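Long-range contacts in putative molybdenum carrier protein (Syntrophus aciditrophicus SB, PDB 3IMK), which is of unknown function but may carry molybdenum or bind a nucleotide-like ligand, as a member of the SLOG clan with a Rossmann-like fold: residues K10-G15 / I129-I134; I80-L85 / D142-Q147. One frame throughout, in Å; residues are numbered along the deposited sequence.

Contact 1 (K10-G15 / I129-I134); sequences KIISGG and IQVLNI
Two neighbouring parallel strands at the middle of the six-stranded sheet, 10-12 and 131-134, meet here, with Lys10 beside Val131, Ile11 beside Leu132 and Ile12 beside Asn133. Their axes approach to 4.7 Å and their N-to-C directions differ by 24°, the twist expected of adjacent parallel strands. The bonds alternate as that pairing requires. Lys10 O takes the N-H of Leu132 at 2.9 Å, Leu132 O takes that of Ile12, and Ile12 O receives Ile134 N at 3.0 Å. The starting bond is longer, Lys10 N to Gln130 O at 3.3 Å.

On the face of Ile11 and Leu132, CG2 of Ile11 touches CD1 of Ile134 at 3.8 Å, two methyl ends meeting at a slant, and Ala23 of helix 19-29 packs against both isoleucines. Such helical cover on a parallel sheet is the layering of a Rossmann-like fold, of which the SLOG clan is a variant. Across the sheet, CG1 of Ile12 is wedged between its own N and carbonyl carbon (chi1 72°), a position that sets it against Asn133, 3.8 Å from OD1, the two side chains crossing at about a right angle. ND2 of Asn133 bonds to Thr77 on strand 76-81, while OD1 of the same amide lies 2.8 Å from a water that also sits close to Ile134 O.

Beyond the strand the chain turns through Ser13, whose OG accepts from Gly15 N at 3.3 Å in an ST turn and also bonds to Asp20 O. CB of Ser13 lies against Ile134 O.

Contact 2 (I80-L85 / D142-Q147); sequences ISHGIL and DPEIYQ
His82 and Asp142 join the loop after strand 76-81 to the turn before helix 145-157. His82 ND1 donates to Asp142 OD2 at 2.6 Å with an N-H...O angle of 171°. The acceptor lies almost in the ring plane and uses its syn lone pair, although ring and carboxylate planes are 60° apart. A water that accepts from His82 N also lies 2.8 Å from Asp142 OD2, while Asp142 OD1 is met from above the carboxylate plane by Glu144 N at 2.9 Å.

The packed part is apolar. CG1 of Ile145 stands anti to its backbone N (chi1 -161°), which carries CD1 to 3.9 Å from Ile80 CG2 and to 3.7 Å from Ile80 O, a buried carbonyl oxygen with no polar partner in the model. On the looser outer side the exposed Glu144 lays its CB 3.9 Å from His82 CE1 and holds OE1 over one ring face, offset toward the rim, 4.4 Å from NE2; this carboxylate could favour a protonated ring. Asp142 thus pairs with the histidine while its OD1 makes a capping bond to Glu144 N within the type I turn, Asp142 to Ile145, that leads into the helix.

Overall arrangement
Contact 1 lies in the core, about 6 Å from the chain centre, whereas contact 2, about 12 Å out, is only partly buried. The first joins two strands through repeated backbone bonds; the second joins the end of a strand to the beginning of a helix, and relies on a single side-chain bond plus a small apolar patch. Their centres are about 17 Å apart, yet they meet directly: CG2 of Ile134 packs on CD1 of Ile80 at 3.8 Å, since strands 131-135 and 76-81 are sheet neighbours. Strand 131-135 is followed in the chain by helix 145-157, so segments 129-134 and 142-147 belong to consecutive elements.

Contact 1 (K10-G15 / I129-I134)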
loop_
_atom_site.group_PDB
_atom_site.type_symbol
_atom_site.label_atom_id
_atom_site.label_comp_id
_atom_site.label_asym_id
_atom_site.label_seq_id
_atom_site.Cartn_x
_atom_site.Cartn_y
_atom_site.Cartn_z
ATOM N N LYS A 10 0.728 -11.889 1.063
ATOM C CA LYS A 10 1.681 -10.918 1.642
ATOM C C LYS A 10 1.244 -9.490 1.301
ATOM O O LYS A 10 0.833 -9.229 0.152
ATOM C CB LYS A 10 3.102 -11.148 1.123
ATOM C CG LYS A 10 4.223 -10.387 1.866
ATOM C CD LYS A 10 5.610 -10.702 1.291
ATOM C CE LYS A 10 6.763 -10.056 2.096
ATOM N NZ LYS A 10 8.212 -10.506 1.820
ATOM N N ILE A 11 1.339 -8.597 2.291
ATOM C CA ILE A 11 1.158 -7.157 2.120
ATOM C C ILE A 11 2.497 -6.511 2.282
ATOM O O ILE A 11 3.210 -6.814 3.241
ATOM C CB ILE A 11 0.142 -6.583 3.111
ATOM C CG1 ILE A 11 -1.275 -7.051 2.714
ATOM C CG2 ILE A 11 0.211 -5.023 3.150
ATOM C CD1 ILE A 11 -2.368 -6.807 3.793
ATOM N N ILE A 12 2.871 -5.625 1.355
ATOM C CA ILE A 12 4.069 -4.844 1.539
ATOM C C ILE A 12 3.808 -3.340 1.458
ATOM O O ILE A 12 2.830 -2.914 0.859
ATOM C CB ILE A 12 5.206 -5.249 0.557
ATOM C CG1 ILE A 12 4.961 -4.813 -0.889
ATOM C CG2 ILE A 12 5.459 -6.779 0.598
ATOM C CD1 ILE A 12 6.230 -4.990 -1.807
ATOM N N SER A 13 4.734 -2.555 2.012
ATOM C CA SER A 13 4.702 -1.117 1.809
ATOM C C SER A 13 6.081 -0.537 2.106
ATOM O O SER A 13 6.982 -1.235 2.519
ATOM C CB SER A 13 3.677 -0.464 2.717
ATOM O OG SER A 13 4.187 -0.299 4.054
ATOM N N GLY A 14 6.189 0.761 1.900
ATOM C CA GLY A 14 7.445 1.482 2.066
ATOM C C GLY A 14 7.662 2.032 3.455
ATOM O O GLY A 14 8.602 2.772 3.660
ATOM N N GLY A 15 6.815 1.658 4.410
ATOM C CA GLY A 15 7.057 1.992 5.830
ATOM C C GLY A 15 6.709 3.428 6.204
ATOM O O GLY A 15 6.870 3.762 7.386
ATOM N N ILE A 129 -3.590 -11.171 -7.939
ATOM C CA ILE A 129 -2.659 -10.451 -7.093
ATOM C C ILE A 129 -2.617 -11.143 -5.745
ATOM O O ILE A 129 -3.635 -11.231 -5.061
ATOM C CB ILE A 129 -3.095 -8.998 -6.942
ATOM C CG1 ILE A 129 -2.879 -8.289 -8.285
ATOM C CG2 ILE A 129 -2.262 -8.301 -5.802
ATOM C CD1 ILE A 129 -3.684 -7.020 -8.441
ATOM N N GLN A 130 -1.430 -11.640 -5.365
ATOM C CA GLN A 130 -1.245 -12.265 -4.055
ATOM C C GLN A 130 -0.314 -11.497 -3.126
ATOM O O GLN A 130 -0.546 -11.436 -1.921
ATOM C CB GLN A 130 -0.749 -13.697 -4.264
ATOM C CG GLN A 130 -1.730 -14.641 -5.003
ATOM C CD GLN A 130 -1.309 -16.123 -4.992
ATOM O OE1 GLN A 130 -0.248 -16.487 -4.513
ATOM N NE2 GLN A 130 -2.145 -16.948 -5.551
ATOM N N VAL A 131 0.765 -10.933 -3.679
ATOM C CA VAL A 131 1.664 -10.032 -2.980
ATOM C C VAL A 131 1.236 -8.625 -3.372
ATOM O O VAL A 131 1.375 -8.225 -4.567
ATOM C CB VAL A 131 3.125 -10.274 -3.336
ATOM C CG1 VAL A 131 4.020 -9.270 -2.592
ATOM C CG2 VAL A 131 3.561 -11.754 -3.006
ATOM N N LEU A 132 0.610 -7.940 -2.416
ATOM C CA LEU A 132 -0.001 -6.656 -2.646
ATOM C C LEU A 132 0.772 -5.525 -2.024
ATOM O O LEU A 132 0.926 -5.497 -0.798
ATOM C CB LEU A 132 -1.415 -6.673 -2.076
ATOM C CG LEU A 132 -2.224 -5.373 -2.161
ATOM C CD1 LEU A 132 -2.459 -4.950 -3.608
ATOM C CD2 LEU A 132 -3.591 -5.556 -1.439
ATOM N N ASN A 133 1.276 -4.596 -2.846
ATOM C CA ASN A 133 1.908 -3.350 -2.381
ATOM C C ASN A 133 0.817 -2.319 -2.149
ATOM O O ASN A 133 -0.062 -2.167 -2.987
ATOM C CB ASN A 133 2.860 -2.860 -3.445
ATOM C CG ASN A 133 3.562 -1.542 -3.098
ATOM O OD1 ASN A 133 3.964 -1.344 -1.947
ATOM N ND2 ASN A 133 3.783 -0.692 -4.092
ATOM N N ILE A 134 0.845 -1.675 -0.982
ATOM C CA ILE A 134 -0.153 -0.669 -0.628
ATOM C C ILE A 134 0.620 0.613 -0.387
ATOM O O ILE A 134 1.588 0.672 0.382
ATOM C CB ILE A 134 -0.986 -1.071 0.594
ATOM C CG1 ILE A 134 -1.653 -2.410 0.297
ATOM C CG2 ILE A 134 -2.009 0.060 0.917
ATOM C CD1 ILE A 134 -2.510 -2.981 1.464
HETATM O O HOH W 1 4.140 1.087 -0.591
#

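Contact 2 (I80-L85 / D142-Q147)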
loop_
_atom_site.group_PDB
_atom_site.type_symbol
_atom_site.label_atom_id
_atom_site.label_comp_id
_atom_site.label_asym_id
_atom_site.label_seq_id
_atom_site.Cartn_x
_atom_site.Cartn_y
_atom_site.Cartn_z
ATOM N N ILE A 80 -4.095 4.429 -2.137
ATOM C CA ILE A 80 -5.245 4.973 -1.430
ATOM C C ILE A 80 -4.981 6.458 -1.117
ATOM O O ILE A 80 -3.956 6.782 -0.543
ATOM C CB ILE A 80 -5.493 4.175 -0.129
ATOM C CG1 ILE A 80 -5.554 2.671 -0.406
ATOM C CG2 ILE A 80 -6.789 4.695 0.540
ATOM C CD1 ILE A 80 -5.430 1.773 0.856
ATOM N N SER A 81 -5.944 7.337 -1.425
ATOM C CA SER A 81 -5.832 8.757 -1.156
ATOM C C SER A 81 -7.191 9.369 -0.898
ATOM O O SER A 81 -8.233 8.727 -1.093
ATOM C CB SER A 81 -5.223 9.485 -2.353
ATOM O OG SER A 81 -6.125 9.570 -3.425
ATOM N N HIS A 82 -7.138 10.629 -0.497
ATOM C CA HIS A 82 -8.263 11.563 -0.597
ATOM C C HIS A 82 -7.891 12.618 -1.593
ATOM O O HIS A 82 -7.006 13.438 -1.319
ATOM C CB HIS A 82 -8.624 12.189 0.757
ATOM C CG HIS A 82 -9.084 11.203 1.786
ATOM N ND1 HIS A 82 -8.298 10.845 2.861
ATOM C CD2 HIS A 82 -10.242 10.505 1.912
ATOM C CE1 HIS A 82 -8.965 9.985 3.614
ATOM N NE2 HIS A 82 -10.141 9.743 3.051
ATOM N N GLY A 83 -8.472 12.538 -2.784
ATOM C CA GLY A 83 -8.169 13.471 -3.855
ATOM C C GLY A 83 -7.164 12.924 -4.873
ATOM O O GLY A 83 -6.637 11.804 -4.749
ATOM N N ILE A 84 -6.874 13.744 -5.877
ATOM C CA ILE A 84 -5.949 13.368 -6.940
ATOM C C ILE A 84 -4.572 13.116 -6.374
ATOM O O ILE A 84 -4.128 13.761 -5.413
ATOM C CB ILE A 84 -5.907 14.435 -8.049
ATOM C CG1 ILE A 84 -5.451 15.778 -7.480
ATOM C CG2 ILE A 84 -7.290 14.466 -8.731
ATOM C CD1 ILE A 84 -4.016 16.136 -7.815
ATOM N N LEU A 85 -3.886 12.136 -6.965
ATOM C CA LEU A 85 -2.518 11.817 -6.554
ATOM C C LEU A 85 -1.513 12.934 -6.819
ATOM O O LEU A 85 -1.504 13.508 -7.905
ATOM C CB LEU A 85 -2.049 10.555 -7.237
ATOM C CG LEU A 85 -2.880 9.299 -6.962
ATOM C CD1 LEU A 85 -2.321 8.057 -7.597
ATOM C CD2 LEU A 85 -3.070 9.099 -5.439
ATOM N N ASP A 142 -2.023 13.994 5.023
ATOM C CA ASP A 142 -3.420 13.630 5.147
ATOM C C ASP A 142 -3.624 12.973 6.507
ATOM O O ASP A 142 -3.336 11.782 6.667
ATOM C CB ASP A 142 -3.836 12.717 4.004
ATOM C CG ASP A 142 -5.320 12.341 4.067
ATOM O OD1 ASP A 142 -5.969 12.712 5.053
ATOM O OD2 ASP A 142 -5.812 11.733 3.086
ATOM N N PRO A 143 -4.151 13.728 7.476
ATOM C CA PRO A 143 -4.367 13.209 8.814
ATOM C C PRO A 143 -5.408 12.092 8.905
ATOM O O PRO A 143 -5.425 11.413 9.908
ATOM C CB PRO A 143 -4.842 14.433 9.616
ATOM C CG PRO A 143 -4.390 15.591 8.819
ATOM C CD PRO A 143 -4.502 15.154 7.384
ATOM N N GLU A 144 -6.223 11.893 7.870
ATOM C CA GLU A 144 -7.262 10.871 7.861
ATOM C C GLU A 144 -6.825 9.619 7.104
ATOM O O GLU A 144 -7.575 8.623 7.105
ATOM C CB GLU A 144 -8.573 11.396 7.217
ATOM C CG GLU A 144 -9.247 12.533 7.996
ATOM C CD GLU A 144 -10.551 13.058 7.365
ATOM O OE1 GLU A 144 -10.752 12.872 6.136
ATOM O OE2 GLU A 144 -11.355 13.668 8.093
ATOM N N ILE A 145 -5.671 9.627 6.435
ATOM C CA ILE A 145 -5.353 8.490 5.569
ATOM C C ILE A 145 -5.024 7.182 6.300
ATOM O O ILE A 145 -5.373 6.121 5.823
ATOM C CB ILE A 145 -4.276 8.849 4.517
ATOM C CG1 ILE A 145 -4.304 7.838 3.370
ATOM C CG2 ILE A 145 -2.877 8.919 5.155
ATOM C CD1 ILE A 145 -5.557 7.793 2.602
ATOM N N TYR A 146 -4.407 7.267 7.481
ATOM C CA TYR A 146 -4.068 6.044 8.227
ATOM C C TYR A 146 -5.350 5.282 8.567
ATOM O O TYR A 146 -5.499 4.110 8.255
ATOM C CB TYR A 146 -3.284 6.396 9.507
ATOM C CG TYR A 146 -3.032 5.176 10.368
ATOM C CD1 TYR A 146 -3.954 4.753 11.307
ATOM C CD2 TYR A 146 -1.862 4.435 10.214
ATOM C CE1 TYR A 146 -3.745 3.608 12.050
ATOM C CE2 TYR A 146 -1.645 3.297 10.932
ATOM C CZ TYR A 146 -2.583 2.902 11.886
ATOM O OH TYR A 146 -2.376 1.753 12.627
ATOM N N GLN A 147 -6.290 5.971 9.208
ATOM C CA GLN A 147 -7.499 5.261 9.650
ATOM C C GLN A 147 -8.401 4.872 8.467
ATOM O O GLN A 147 -9.078 3.849 8.516
ATOM C CB GLN A 147 -8.311 6.064 10.669
ATOM C CG GLN A 147 -9.383 5.228 11.391
ATOM C CD GLN A 147 -8.793 4.029 12.135
ATOM O OE1 GLN A 147 -7.813 4.189 12.879
ATOM N NE2 GLN A 147 -9.343 2.830 11.918
HETATM O O HOH W 2 -4.733 11.846 0.530
#